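Local structure of ATP phosphoribosyltransferase (Methanobacterium thermoautotrophicum, 2VD3) at residues A[83-89]-A[184-190]; A[90-96]-A[180-184]; A[54-59]-A[75-81]; A[209-213]-A[284-289]. The protein probably catalyses the first step of histidine biosynthesis, condensing ATP with 5-phosphoribose 1-diphosphate to form phosphoribosyl-ATP, and binds the end product histidine as an inhibitor. All blocks are in the same frame, centred on the assembly; numbering follows the deposited sequence. Where two conformers were deposited one is given.

Interaction 1. Residues A[83-89]-A[184-190]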
loop_
_atom_site.group_PDB
_atom_site.type_symbol
_atom_site.label_atom_id
_atom_site.label_comp_id
_atom_site.label_asym_id
_atom_site.label_seq_id
_atom_site.Cartn_x
_atom_site.Cartn_y
_atom_site.Cartn_z
ATOM N N VAL A 83 30.455 9.030 -17.414
ATOM C CA VAL A 83 29.885 10.262 -16.856
ATOM C C VAL A 83 30.945 11.088 -16.115
ATOM O O VAL A 83 31.933 10.536 -15.639
ATOM C CB VAL A 83 28.738 9.941 -15.872
ATOM C CG1 VAL A 83 27.573 9.293 -16.607
ATOM C CG2 VAL A 83 29.240 9.035 -14.732
ATOM N N GLU A 84 30.732 12.403 -16.024
ATOM C CA GLU A 84 31.568 13.282 -15.194
ATOM C C GLU A 84 30.961 13.424 -13.790
ATOM O O GLU A 84 29.807 13.801 -13.672
ATOM C CB GLU A 84 31.684 14.680 -15.823
ATOM C CG GLU A 84 32.085 14.712 -17.299
ATOM C CD GLU A 84 33.407 14.009 -17.568
ATOM O OE1 GLU A 84 33.511 13.350 -18.609
ATOM O OE2 GLU A 84 34.331 14.090 -16.735
ATOM N N ILE A 85 31.731 13.123 -12.743
ATOM C CA ILE A 85 31.290 13.369 -11.360
ATOM C C ILE A 85 31.582 14.827 -11.006
ATOM O O ILE A 85 32.730 15.250 -11.042
ATOM C CB ILE A 85 31.971 12.410 -10.323
ATOM C CG1 ILE A 85 31.581 10.951 -10.582
ATOM C CG2 ILE A 85 31.602 12.800 -8.883
ATOM C CD1 ILE A 85 32.435 9.939 -9.814
ATOM N N LEU A 86 30.538 15.581 -10.662
ATOM C CA LEU A 86 30.664 17.010 -10.348
ATOM C C LEU A 86 30.877 17.330 -8.867
ATOM O O LEU A 86 31.707 18.179 -8.532
ATOM C CB LEU A 86 29.454 17.789 -10.877
ATOM C CG LEU A 86 29.298 17.890 -12.410
ATOM C CD1 LEU A 86 28.193 18.871 -12.761
ATOM C CD2 LEU A 86 30.624 18.284 -13.093
ATOM N N GLU A 87 30.118 16.667 -7.992
ATOM C CA GLU A 87 30.153 16.919 -6.549
ATOM C C GLU A 87 29.809 15.666 -5.782
ATOM O O GLU A 87 28.991 14.862 -6.231
ATOM C CB GLU A 87 29.122 17.981 -6.138
ATOM C CG GLU A 87 29.277 19.355 -6.756
ATOM C CD GLU A 87 30.576 20.031 -6.376
ATOM O OE1 GLU A 87 31.117 20.759 -7.220
ATOM O OE2 GLU A 87 31.052 19.846 -5.240
ATOM N N ASP A 88 30.422 15.500 -4.617
ATOM C CA ASP A 88 29.925 14.528 -3.665
ATOM C C ASP A 88 28.851 15.229 -2.847
ATOM O O ASP A 88 29.032 16.378 -2.440
ATOM C CB ASP A 88 31.035 13.991 -2.773
ATOM C CG ASP A 88 30.512 13.028 -1.726
ATOM O OD1 ASP A 88 29.889 13.502 -0.756
ATOM O OD2 ASP A 88 30.707 11.802 -1.870
ATOM N N LEU A 89 27.733 14.542 -2.614
ATOM C CA LEU A 89 26.569 15.176 -1.982
ATOM C C LEU A 89 26.406 14.913 -0.485
ATOM O O LEU A 89 25.456 15.395 0.133
ATOM C CB LEU A 89 25.292 14.845 -2.758
ATOM C CG LEU A 89 25.332 15.313 -4.212
ATOM C CD1 LEU A 89 24.128 14.808 -4.984
ATOM C CD2 LEU A 89 25.463 16.828 -4.312
ATOM N N VAL A 184 26.456 9.477 -2.405
ATOM C CA VAL A 184 25.645 10.054 -3.469
ATOM C C VAL A 184 26.399 11.168 -4.205
ATOM O O VAL A 184 27.026 12.041 -3.597
ATOM C CB VAL A 184 24.272 10.559 -2.947
ATOM C CG1 VAL A 184 23.511 11.240 -4.065
ATOM C CG2 VAL A 184 23.458 9.400 -2.407
ATOM N N LYS A 185 26.318 11.139 -5.527
ATOM C CA LYS A 185 27.078 12.066 -6.346
ATOM C C LYS A 185 26.158 12.875 -7.232
ATOM O O LYS A 185 25.068 12.427 -7.553
ATOM C CB LYS A 185 28.078 11.289 -7.203
ATOM C CG LYS A 185 28.958 10.350 -6.419
ATOM C CD LYS A 185 30.010 11.109 -5.630
ATOM C CE LYS A 185 30.917 10.158 -4.858
ATOM N NZ LYS A 185 32.077 10.871 -4.242
ATOM N N LEU A 186 26.590 14.082 -7.593
ATOM C CA LEU A 186 25.999 14.823 -8.712
ATOM C C LEU A 186 26.869 14.549 -9.924
ATOM O O LEU A 186 28.089 14.762 -9.883
ATOM C CB LEU A 186 25.957 16.332 -8.435
ATOM C CG LEU A 186 25.480 17.222 -9.601
ATOM C CD1 LEU A 186 23.971 17.139 -9.800
ATOM C CD2 LEU A 186 25.920 18.683 -9.438
ATOM N N ILE A 187 26.248 14.071 -11.002
ATOM C CA ILE A 187 26.999 13.727 -12.219
ATOM C C ILE A 187 26.528 14.508 -13.427
ATOM O O ILE A 187 25.477 15.151 -13.388
ATOM C CB ILE A 187 26.973 12.205 -12.551
ATOM C CG1 ILE A 187 25.537 11.687 -12.682
ATOM C CG2 ILE A 187 27.783 11.416 -11.530
ATOM C CD1 ILE A 187 25.442 10.276 -13.245
ATOM N N ALA A 188 27.310 14.445 -14.505
ATOM C CA ALA A 188 27.015 15.216 -15.684
ATOM C C ALA A 188 27.441 14.520 -16.967
ATOM O O ALA A 188 28.475 13.828 -17.005
ATOM C CB ALA A 188 27.673 16.601 -15.594
ATOM N N ASN A 189 26.631 14.720 -18.006
ATOM C CA ASN A 189 26.997 14.355 -19.348
ATOM C C ASN A 189 28.109 15.306 -19.802
ATOM O O ASN A 189 28.084 16.501 -19.484
ATOM C CB ASN A 189 25.776 14.466 -20.261
ATOM C CG ASN A 189 26.072 14.069 -21.680
ATOM O OD1 ASN A 189 26.453 14.903 -22.493
ATOM N ND2 ASN A 189 25.911 12.794 -21.989
ATOM N N ARG A 190 29.089 14.778 -20.528
ATOM C CA ARG A 190 30.204 15.589 -20.975
ATOM C C ARG A 190 29.785 16.570 -22.065
ATOM O O ARG A 190 30.135 17.755 -22.021
ATOM C CB ARG A 190 31.333 14.703 -21.464
ATOM C CG ARG A 190 32.602 15.453 -21.697
ATOM C CD ARG A 190 33.677 14.501 -22.124
ATOM N NE ARG A 190 34.912 15.189 -22.496
ATOM C CZ ARG A 190 35.890 15.473 -21.644
ATOM N NH1 ARG A 190 36.975 16.093 -22.074
ATOM N NH2 ARG A 190 35.776 15.143 -20.359
#
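Leu-186 faces two successive residues of strand 84-88: its O accepts Leu-86 N at 2.7 Å and, more weakly, Glu-87 N at 3.4 Å. This classic beta bulge shifts the antiparallel register by one residue. With CG anti to the backbone N (chi1 174°), Leu-186 sets CD2 against Leu-86 CB at 3.9 Å. Helix 197-212 touches Leu-86 and Leu-89, a setting suited to leucines. Glu-84 forms a hydrogen-bonded pair with Ala-188, and its bent side chain offers OE1 to the guanidinium edge of Arg-190, NH2 lying 3.4 Å off in a weak salt bridge; a magnesium ion lies about 3 Å from the Glu-84 side chain. Lys-185 turns back at chi2 (-74°), passing its methylenes by Ile-85 CG2, and ends with NZ 2.9 Å from Asp-88 OD2, on the anti lone pair. Ser-183 also binds OD2, while Arg-93 pairs with OD1. A methionine in place of Lys-185 would probably cost the Asp-88 carboxylate one of its two cationic partners. Each face thus mixes apolar contact with an ion pair, Leu-186 and Leu-86 beside Glu-84 and Arg-190, Ile-85 and Ile-187 beside Lys-185 and Asp-88, and the several donors round Asp-88 probably keep it ionised.

Interaction 2. Residues A[90-96]-A[180-184]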
loop_
_atom_site.group_PDB
_atom_site.type_symbol
_atom_site.label_atom_id
_atom_site.label_comp_id
_atom_site.label_asym_id
_atom_site.label_seq_id
_atom_site.Cartn_x
_atom_site.Cartn_y
_atom_site.Cartn_z
ATOM N N LYS A 90 27.340 14.148 0.080
ATOM C CA LYS A 90 27.499 13.978 1.527
ATOM C C LYS A 90 26.340 13.308 2.252
ATOM O O LYS A 90 26.211 13.426 3.464
ATOM C CB LYS A 90 27.888 15.302 2.206
ATOM C CG LYS A 90 29.385 15.575 2.164
ATOM C CD LYS A 90 29.726 17.032 2.454
ATOM C CE LYS A 90 29.645 17.367 3.938
ATOM N NZ LYS A 90 29.480 18.841 4.159
ATOM N N TYR A 91 25.512 12.586 1.509
ATOM C CA TYR A 91 24.459 11.777 2.113
ATOM C C TYR A 91 24.413 10.411 1.433
ATOM O O TYR A 91 25.080 10.186 0.414
ATOM C CB TYR A 91 23.102 12.502 2.044
ATOM C CG TYR A 91 22.400 12.460 0.694
ATOM C CD1 TYR A 91 22.737 13.350 -0.327
ATOM C CD2 TYR A 91 21.393 11.525 0.446
ATOM C CE1 TYR A 91 22.080 13.315 -1.566
ATOM C CE2 TYR A 91 20.738 11.473 -0.777
ATOM C CZ TYR A 91 21.078 12.368 -1.780
ATOM O OH TYR A 91 20.412 12.301 -2.982
ATOM N N GLY A 92 23.638 9.498 2.005
ATOM C CA GLY A 92 23.461 8.172 1.419
ATOM C C GLY A 92 24.746 7.382 1.378
ATOM O O GLY A 92 25.024 6.679 0.421
ATOM N N ARG A 93 25.538 7.511 2.430
ATOM C CA ARG A 93 26.801 6.797 2.522
ATOM C C ARG A 93 26.608 5.369 3.019
ATOM O O ARG A 93 25.780 5.100 3.894
ATOM C CB ARG A 93 27.805 7.585 3.353
ATOM C CG ARG A 93 28.000 8.971 2.760
ATOM C CD ARG A 93 29.173 9.707 3.327
ATOM N NE ARG A 93 29.525 10.800 2.425
ATOM C CZ ARG A 93 30.434 11.734 2.688
ATOM N NH1 ARG A 93 31.093 11.727 3.839
ATOM N NH2 ARG A 93 30.688 12.677 1.796
ATOM N N ALA A 94 27.353 4.454 2.410
ATOM C CA ALA A 94 27.173 3.031 2.627
ATOM C C ALA A 94 28.387 2.313 2.104
ATOM O O ALA A 94 29.034 2.777 1.166
ATOM C CB ALA A 94 25.922 2.535 1.921
ATOM N N SER A 95 28.709 1.198 2.746
ATOM C CA SER A 95 29.849 0.384 2.362
ATOM C C SER A 95 29.373 -0.903 1.718
ATOM O O SER A 95 28.536 -1.611 2.281
ATOM C CB SER A 95 30.707 0.052 3.588
ATOM O OG SER A 95 31.264 1.224 4.161
ATOM N N LEU A 96 29.892 -1.207 0.533
ATOM C CA LEU A 96 29.712 -2.549 -0.007
ATOM C C LEU A 96 30.804 -3.419 0.584
ATOM O O LEU A 96 31.964 -3.305 0.201
ATOM C CB LEU A 96 29.779 -2.571 -1.537
ATOM C CG LEU A 96 29.489 -3.958 -2.120
ATOM C CD1 LEU A 96 28.009 -4.323 -1.952
ATOM C CD2 LEU A 96 29.918 -4.048 -3.562
ATOM N N LEU A 180 34.003 -1.351 -1.463
ATOM C CA LEU A 180 33.766 -0.033 -2.042
ATOM C C LEU A 180 33.079 0.873 -1.032
ATOM O O LEU A 180 32.158 0.447 -0.323
ATOM C CB LEU A 180 32.891 -0.150 -3.304
ATOM C CG LEU A 180 32.520 1.120 -4.080
ATOM C CD1 LEU A 180 33.301 1.231 -5.393
ATOM C CD2 LEU A 180 31.038 1.142 -4.344
ATOM N N GLU A 181 33.540 2.117 -0.966
ATOM C CA GLU A 181 32.853 3.153 -0.213
ATOM C C GLU A 181 31.958 3.908 -1.179
ATOM O O GLU A 181 32.397 4.349 -2.249
ATOM C CB GLU A 181 33.841 4.111 0.458
ATOM C CG GLU A 181 34.915 3.445 1.306
ATOM C CD GLU A 181 34.370 2.732 2.530
ATOM O OE1 GLU A 181 33.150 2.824 2.802
ATOM O OE2 GLU A 181 35.176 2.082 3.229
ATOM N N SER A 182 30.694 4.032 -0.815
ATOM C CA SER A 182 29.736 4.683 -1.682
ATOM C C SER A 182 29.131 5.919 -1.038
ATOM O O SER A 182 28.922 5.991 0.184
ATOM C CB SER A 182 28.630 3.718 -2.082
ATOM O OG SER A 182 27.768 4.337 -3.001
ATOM N N SER A 183 28.846 6.891 -1.890
ATOM C CA SER A 183 28.215 8.106 -1.468
ATOM C C SER A 183 27.422 8.600 -2.662
ATOM O O SER A 183 27.675 8.170 -3.798
ATOM C CB SER A 183 29.277 9.114 -1.045
ATOM O OG SER A 183 28.701 10.356 -0.700
ATOM N N VAL A 184 26.456 9.477 -2.405
ATOM C CA VAL A 184 25.645 10.054 -3.469
ATOM C C VAL A 184 26.399 11.168 -4.205
ATOM O O VAL A 184 27.026 12.041 -3.597
ATOM C CB VAL A 184 24.272 10.559 -2.947
ATOM C CG1 VAL A 184 23.511 11.240 -4.065
ATOM C CG2 VAL A 184 23.458 9.400 -2.407
#
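Ser-182 and Ala-94 form a pair joined by two backbone bonds, with Ser-182 N 2.9 Å from Ala-94 O and Ala-94 N 3.1 Å from Ser-182 O. Leu-96 and Leu-180 make the next hydrogen-bonded pair. Past the break after Ser-182, Val-184 N reaches Tyr-91 O. Arg-93 adds a side-chain bond: NE gives its hydrogen to Ser-183 OG at 3.3 Å. That hydroxyl has a stronger partner in Asp-88, which also forms a salt bridge with Arg-93 NH2, and a short polar serine fits between the two charges.

Strands 94-101 and 173-188 run antiparallel here, where the chain passes from one lobe to the other, consistent with the paired hinge strands of folds like the periplasmic binding proteins. Close by, the backbone N of Arg-93 binds Asp-32 of a second subunit.

Packing gathers round Tyr-91. Its CG lies between the backbone N and the carbonyl carbon (chi1 78°), which lays the ring against Val-184. CG2 of the valine sits over one ring face, 3.9 Å from the centroid, while CG1 comes 3.5 Å from CZ near the phenol end. The phenol itself bonds to Ile-15 O. Gly-92, next in the chain, has positive phi, and a beta carbon there would clash with Val-184 CG2. Farther along the strands, on the Ala-94 face, Leu-96 CB and Leu-180 CB approach to 4.3 Å.

Interaction 3. Residues A[54-59]-A[75-81]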
loop_
_atom_site.group_PDB
_atom_site.type_symbol
_atom_site.label_atom_id
_atom_site.label_comp_id
_atom_site.label_asym_id
_atom_site.label_seq_id
_atom_site.Cartn_x
_atom_site.Cartn_y
_atom_site.Cartn_z
ATOM N N ALA A 54 17.088 4.831 -9.710
ATOM C CA ALA A 54 18.475 5.141 -9.365
ATOM C C ALA A 54 19.536 4.363 -10.147
ATOM O O ALA A 54 20.605 4.897 -10.424
ATOM C CB ALA A 54 18.696 4.980 -7.854
ATOM N N ALA A 55 19.254 3.110 -10.490
ATOM C CA ALA A 55 20.228 2.288 -11.199
ATOM C C ALA A 55 20.318 2.651 -12.682
ATOM O O ALA A 55 21.281 2.277 -13.354
ATOM C CB ALA A 55 19.926 0.805 -11.016
ATOM N N ASP A 56 19.323 3.380 -13.177
ATOM C CA ASP A 56 19.263 3.781 -14.582
ATOM C C ASP A 56 19.877 5.159 -14.812
ATOM O O ASP A 56 20.202 5.526 -15.938
ATOM C CB ASP A 56 17.804 3.800 -15.059
ATOM C CG ASP A 56 17.213 2.421 -15.211
ATOM O OD1 ASP A 56 15.996 2.291 -15.007
ATOM O OD2 ASP A 56 17.941 1.466 -15.556
ATOM N N ILE A 57 20.030 5.931 -13.742
ATOM C CA ILE A 57 20.571 7.285 -13.856
ATOM C C ILE A 57 22.001 7.378 -14.452
ATOM O O ILE A 57 22.266 8.255 -15.270
ATOM C CB ILE A 57 20.437 8.057 -12.526
ATOM C CG1 ILE A 57 18.946 8.207 -12.170
ATOM C CG2 ILE A 57 21.131 9.405 -12.624
ATOM C CD1 ILE A 57 18.631 9.033 -10.924
ATOM N N PRO A 58 22.930 6.494 -14.047
ATOM C CA PRO A 58 24.225 6.566 -14.726
ATOM C C PRO A 58 24.114 6.528 -16.267
ATOM O O PRO A 58 24.667 7.398 -16.937
ATOM C CB PRO A 58 24.962 5.341 -14.183
ATOM C CG PRO A 58 24.402 5.167 -12.840
ATOM C CD PRO A 58 22.937 5.470 -12.986
ATOM N N GLU A 59 23.375 5.558 -16.807
ATOM C CA GLU A 59 23.165 5.443 -18.253
ATOM C C GLU A 59 22.408 6.617 -18.897
ATOM O O GLU A 59 22.830 7.106 -19.946
ATOM C CB GLU A 59 22.495 4.108 -18.608
ATOM C CG GLU A 59 23.441 2.906 -18.478
ATOM C CD GLU A 59 24.658 3.001 -19.384
ATOM O OE1 GLU A 59 24.581 2.529 -20.534
ATOM O OE2 GLU A 59 25.701 3.532 -18.951
ATOM N N LEU A 75 26.243 2.534 -7.935
ATOM C CA LEU A 75 25.481 2.302 -9.159
ATOM C C LEU A 75 26.258 2.816 -10.371
ATOM O O LEU A 75 26.364 2.120 -11.373
ATOM C CB LEU A 75 24.061 2.904 -9.056
ATOM C CG LEU A 75 23.210 2.395 -7.864
ATOM C CD1 LEU A 75 21.891 3.143 -7.713
ATOM C CD2 LEU A 75 22.951 0.890 -7.936
ATOM N N ILE A 76 26.840 4.007 -10.243
ATOM C CA ILE A 76 27.715 4.578 -11.271
ATOM C C ILE A 76 28.869 3.626 -11.582
ATOM O O ILE A 76 29.162 3.358 -12.745
ATOM C CB ILE A 76 28.283 5.971 -10.855
ATOM C CG1 ILE A 76 27.146 6.948 -10.516
ATOM C CG2 ILE A 76 29.178 6.532 -11.947
ATOM C CD1 ILE A 76 27.598 8.269 -9.933
ATOM N N VAL A 77 29.512 3.097 -10.549
ATOM C CA VAL A 77 30.628 2.188 -10.765
ATOM C C VAL A 77 30.180 0.855 -11.358
ATOM O O VAL A 77 30.819 0.359 -12.289
ATOM C CB VAL A 77 31.474 1.983 -9.491
ATOM C CG1 VAL A 77 32.384 0.768 -9.637
ATOM C CG2 VAL A 77 32.310 3.228 -9.225
ATOM N N GLU A 78 29.080 0.298 -10.837
ATOM C CA GLU A 78 28.573 -0.999 -11.300
ATOM C C GLU A 78 28.266 -1.001 -12.798
ATOM O O GLU A 78 28.654 -1.920 -13.521
ATOM C CB GLU A 78 27.337 -1.426 -10.499
ATOM C CG GLU A 78 26.766 -2.795 -10.889
ATOM C CD GLU A 78 27.660 -3.972 -10.488
ATOM O OE1 GLU A 78 28.559 -3.798 -9.633
ATOM O OE2 GLU A 78 27.450 -5.080 -11.027
ATOM N N ARG A 79 27.575 0.040 -13.252
ATOM C CA ARG A 79 27.286 0.212 -14.670
ATOM C C ARG A 79 28.511 0.541 -15.495
ATOM O O ARG A 79 28.516 0.325 -16.706
ATOM C CB ARG A 79 26.282 1.338 -14.861
ATOM C CG ARG A 79 24.905 1.001 -14.402
ATOM C CD ARG A 79 24.165 0.258 -15.477
ATOM N NE ARG A 79 22.744 0.514 -15.323
ATOM C CZ ARG A 79 21.837 0.403 -16.281
ATOM N NH1 ARG A 79 20.564 0.661 -15.995
ATOM N NH2 ARG A 79 22.190 0.037 -17.507
ATOM N N GLY A 80 29.535 1.091 -14.852
ATOM C CA GLY A 80 30.713 1.558 -15.571
ATOM C C GLY A 80 30.389 2.634 -16.596
ATOM O O GLY A 80 31.104 2.785 -17.578
ATOM N N SER A 81 29.320 3.391 -16.342
ATOM C CA SER A 81 28.821 4.415 -17.265
ATOM C C SER A 81 29.821 5.542 -17.465
ATOM O O SER A 81 30.573 5.881 -16.544
ATOM C CB SER A 81 27.509 4.997 -16.729
ATOM O OG SER A 81 26.507 3.991 -16.622
#
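Ala-55 and Arg-79 join the start of one helix to the end of another in a helix-strand-helix unit: helix 57-63 leads into strand 68-72 and then helix 73-79, part of the alpha/beta lobe of this fold.

Charged and polar contacts centre on the arginine. Its NE and NH1 grip the single carbonyl oxygen Ala-55 O side-on, at 3.0 and 3.2 Å, both from one face of the carbonyl plane. A bend at chi2 (-84°) turns the chain back toward the 54-59 segment. NH1 also forms a salt bridge with Asp-56 OD2 at 2.8 Å, meeting it at the guanidinium edge with the carboxylate plane turned 67° away. NH2 bonds to Glu-141 O of a third subunit, and Asp-56 OD2 takes Thr-143 N of that same subunit. The long, multiply donating arginine therefore serves both the helix start and the interface. With alanine in place of Arg-79, Ala-55 O would lose both of these donors and the Asp-56 carboxylate would probably be left without this cation. Nearer the chain turn, Ser-81 OG gives a hydrogen bond to Glu-59 OE2, though its modelled length is doubtfully short.

Over one guanidinium face lies an aliphatic piece of Glu-59, whose CG is 3.3 Å from Arg-79 NH2; the carboxylate lies farther on, well out of the guanidinium plane.

Apolar contacts fill the rest. Leu-75 CD1 packs 3.7 Å from Ala-54 CB, where a small alanine admits the leucine branch. Pro-58, a residue well suited to a helix's first turn, sets its CG against helix 73-79, 3.7 Å from Ile-76 CA.

Interaction 4. Residues A[209-213]-A[284-289]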
loop_
_atom_site.group_PDB
_atom_site.type_symbol
_atom_site.label_atom_id
_atom_site.label_comp_id
_atom_site.label_asym_id
_atom_site.label_seq_id
_atom_site.Cartn_x
_atom_site.Cartn_y
_atom_site.Cartn_z
ATOM N N GLY A 209 26.741 25.096 -2.437
ATOM C CA GLY A 209 26.368 25.958 -1.315
ATOM C C GLY A 209 25.574 25.304 -0.188
ATOM O O GLY A 209 25.815 25.590 0.983
ATOM N N VAL A 210 24.630 24.432 -0.530
ATOM C CA VAL A 210 23.836 23.704 0.471
ATOM C C VAL A 210 24.692 22.682 1.223
ATOM O O VAL A 210 24.484 22.451 2.415
ATOM C CB VAL A 210 22.599 23.016 -0.167
ATOM C CG1 VAL A 210 21.921 22.047 0.796
ATOM C CG2 VAL A 210 21.608 24.065 -0.636
ATOM N N ILE A 211 25.656 22.088 0.524
ATOM C CA ILE A 211 26.537 21.087 1.117
ATOM C C ILE A 211 27.503 21.704 2.116
ATOM O O ILE A 211 27.826 21.093 3.139
ATOM C CB ILE A 211 27.326 20.316 0.032
ATOM C CG1 ILE A 211 26.398 19.343 -0.700
ATOM C CG2 ILE A 211 28.492 19.545 0.644
ATOM C CD1 ILE A 211 26.932 18.943 -2.021
ATOM N N ASP A 212 27.969 22.913 1.819
ATOM C CA ASP A 212 28.879 23.608 2.718
ATOM C C ASP A 212 28.149 24.187 3.922
ATOM O O ASP A 212 28.784 24.597 4.899
ATOM C CB ASP A 212 29.648 24.708 1.976
ATOM C CG ASP A 212 30.570 24.159 0.894
ATOM O OD1 ASP A 212 31.055 23.011 1.035
ATOM O OD2 ASP A 212 30.807 24.883 -0.100
ATOM N N ALA A 213 26.821 24.222 3.850
ATOM C CA ALA A 213 26.007 24.695 4.976
ATOM C C ALA A 213 25.744 23.592 6.004
ATOM O O ALA A 213 25.261 23.876 7.105
ATOM C CB ALA A 213 24.689 25.305 4.481
ATOM N N ILE A 284 21.010 28.056 8.459
ATOM C CA ILE A 284 21.623 28.628 7.273
ATOM C C ILE A 284 21.364 27.683 6.098
ATOM O O ILE A 284 21.707 26.503 6.165
ATOM C CB ILE A 284 23.156 28.844 7.461
ATOM C CG1 ILE A 284 23.428 29.796 8.638
ATOM C CG2 ILE A 284 23.789 29.375 6.173
ATOM C CD1 ILE A 284 24.912 29.927 9.028
ATOM N N GLU A 285 20.776 28.195 5.022
ATOM C CA GLU A 285 20.464 27.356 3.869
ATOM C C GLU A 285 21.676 27.090 2.960
ATOM O O GLU A 285 21.901 25.966 2.514
ATOM C CB GLU A 285 19.305 27.964 3.080
ATOM C CG GLU A 285 18.553 26.979 2.217
ATOM C CD GLU A 285 17.412 27.633 1.469
ATOM O OE1 GLU A 285 16.250 27.231 1.688
ATOM O OE2 GLU A 285 17.670 28.555 0.670
ATOM N N ARG A 286 22.453 28.129 2.687
ATOM C CA ARG A 286 23.591 28.043 1.763
ATOM C C ARG A 286 24.746 28.856 2.303
ATOM O O ARG A 286 24.549 29.974 2.791
ATOM C CB ARG A 286 23.221 28.613 0.401
ATOM C CG ARG A 286 22.468 27.687 -0.503
ATOM C CD ARG A 286 21.802 28.443 -1.653
ATOM N NE ARG A 286 20.366 28.587 -1.449
ATOM C CZ ARG A 286 19.545 29.239 -2.269
ATOM N NH1 ARG A 286 19.996 29.828 -3.377
ATOM N NH2 ARG A 286 18.252 29.300 -1.985
ATOM N N ILE A 287 25.952 28.299 2.211
ATOM C CA ILE A 287 27.168 29.062 2.471
ATOM C C ILE A 287 28.046 29.069 1.222
ATOM O O ILE A 287 28.238 28.032 0.586
ATOM C CB ILE A 287 27.956 28.506 3.692
ATOM C CG1 ILE A 287 27.065 28.501 4.931
ATOM C CG2 ILE A 287 29.240 29.322 3.936
ATOM C CD1 ILE A 287 27.736 27.970 6.177
ATOM N N ILE A 288 28.554 30.246 0.865
ATOM C CA ILE A 288 29.523 30.384 -0.222
ATOM C C ILE A 288 30.731 31.144 0.328
ATOM O O ILE A 288 30.664 32.362 0.514
ATOM C CB ILE A 288 28.946 31.141 -1.449
ATOM C CG1 ILE A 288 27.457 30.804 -1.681
ATOM C CG2 ILE A 288 29.843 30.919 -2.708
ATOM C CD1 ILE A 288 27.201 29.566 -2.525
ATOM N N PRO A 289 31.840 30.425 0.595
ATOM C CA PRO A 289 32.931 31.007 1.380
ATOM C C PRO A 289 33.603 32.178 0.673
ATOM O O PRO A 289 33.792 32.168 -0.548
ATOM C CB PRO A 289 33.909 29.830 1.556
ATOM C CG PRO A 289 33.084 28.588 1.269
ATOM C CD PRO A 289 32.144 29.039 0.191
ATOM O OXT PRO A 289 33.955 33.171 1.322
#
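Ile-284 O lies 3.6 Å from Ala-213 CB, and Ile-284 CG2 is at the limit of contact with the same methyl. Glu-285 adds a second carbonyl, its O lying 3.5 Å from Ala-213 CB, so only a small side chain fits easily there. Glu-285 points its CB away from the helix segment; its OE2 takes Arg-286 NH2 at 2.8 Å and also pairs with Arg-217 of a fourth subunit. Arg-286 lays its aliphatic stem on the helix, CG 3.7 Å from Val-210 CG2, before a bend at chi3 (-104°) carries the guanidinium toward Glu-285 and toward Glu-261 of the fourth subunit.

At Ile-287 comes the hydrogen bond between the segments, N to Gly-209 O at 3.0 Å, with the donor 39° above the carbonyl plane. The last turn of helix 197-212 is thereby tied to strand 286-288, which follows the four-stranded GlnB-like sheet of the C-terminal domain and pairs antiparallel with a strand of the fourth subunit. Ile-287 also sends CG1 and CD1 against Ala-213, CG1 lying 4.0 Å from CB, and touches Met-238, a residue of the histidine pocket. Ile-288 points away at its root, yet CD1 returns to within 3.9 Å of Gly-209 CA. A beta carbon on that glycine would sit tightly against Ile-288 CD1 and Arg-286 CG. Beside Asp-212 the chain ends, and the C-terminal carboxylate of Pro-289 bonds to Lys-272 of the fourth subunit.

Interactions 1 and 2 share strand 173-188 and Val-184, with centres 14 Å apart; one lies in the sheet of the first lobe, the other where the chain crosses toward the second. Asp-88 joins them through Ser-183 and Arg-93. Interaction 3 closes earlier in the chain and packs on interaction 1, 11 Å off centre to centre, through Ile-76 and Pro-58. Interaction 4 comes last, its centre about 28 Å from that of interaction 3 and across the chain's centre. It meets interactions 1 and 2 through Ile-211, which touches Leu-89 and accepts a hydrogen bond from Lys-90. Thus a continuous series of contacts links the two lobes of the ATP phosphoribosyltransferase region to the histidine-binding C-terminal domain.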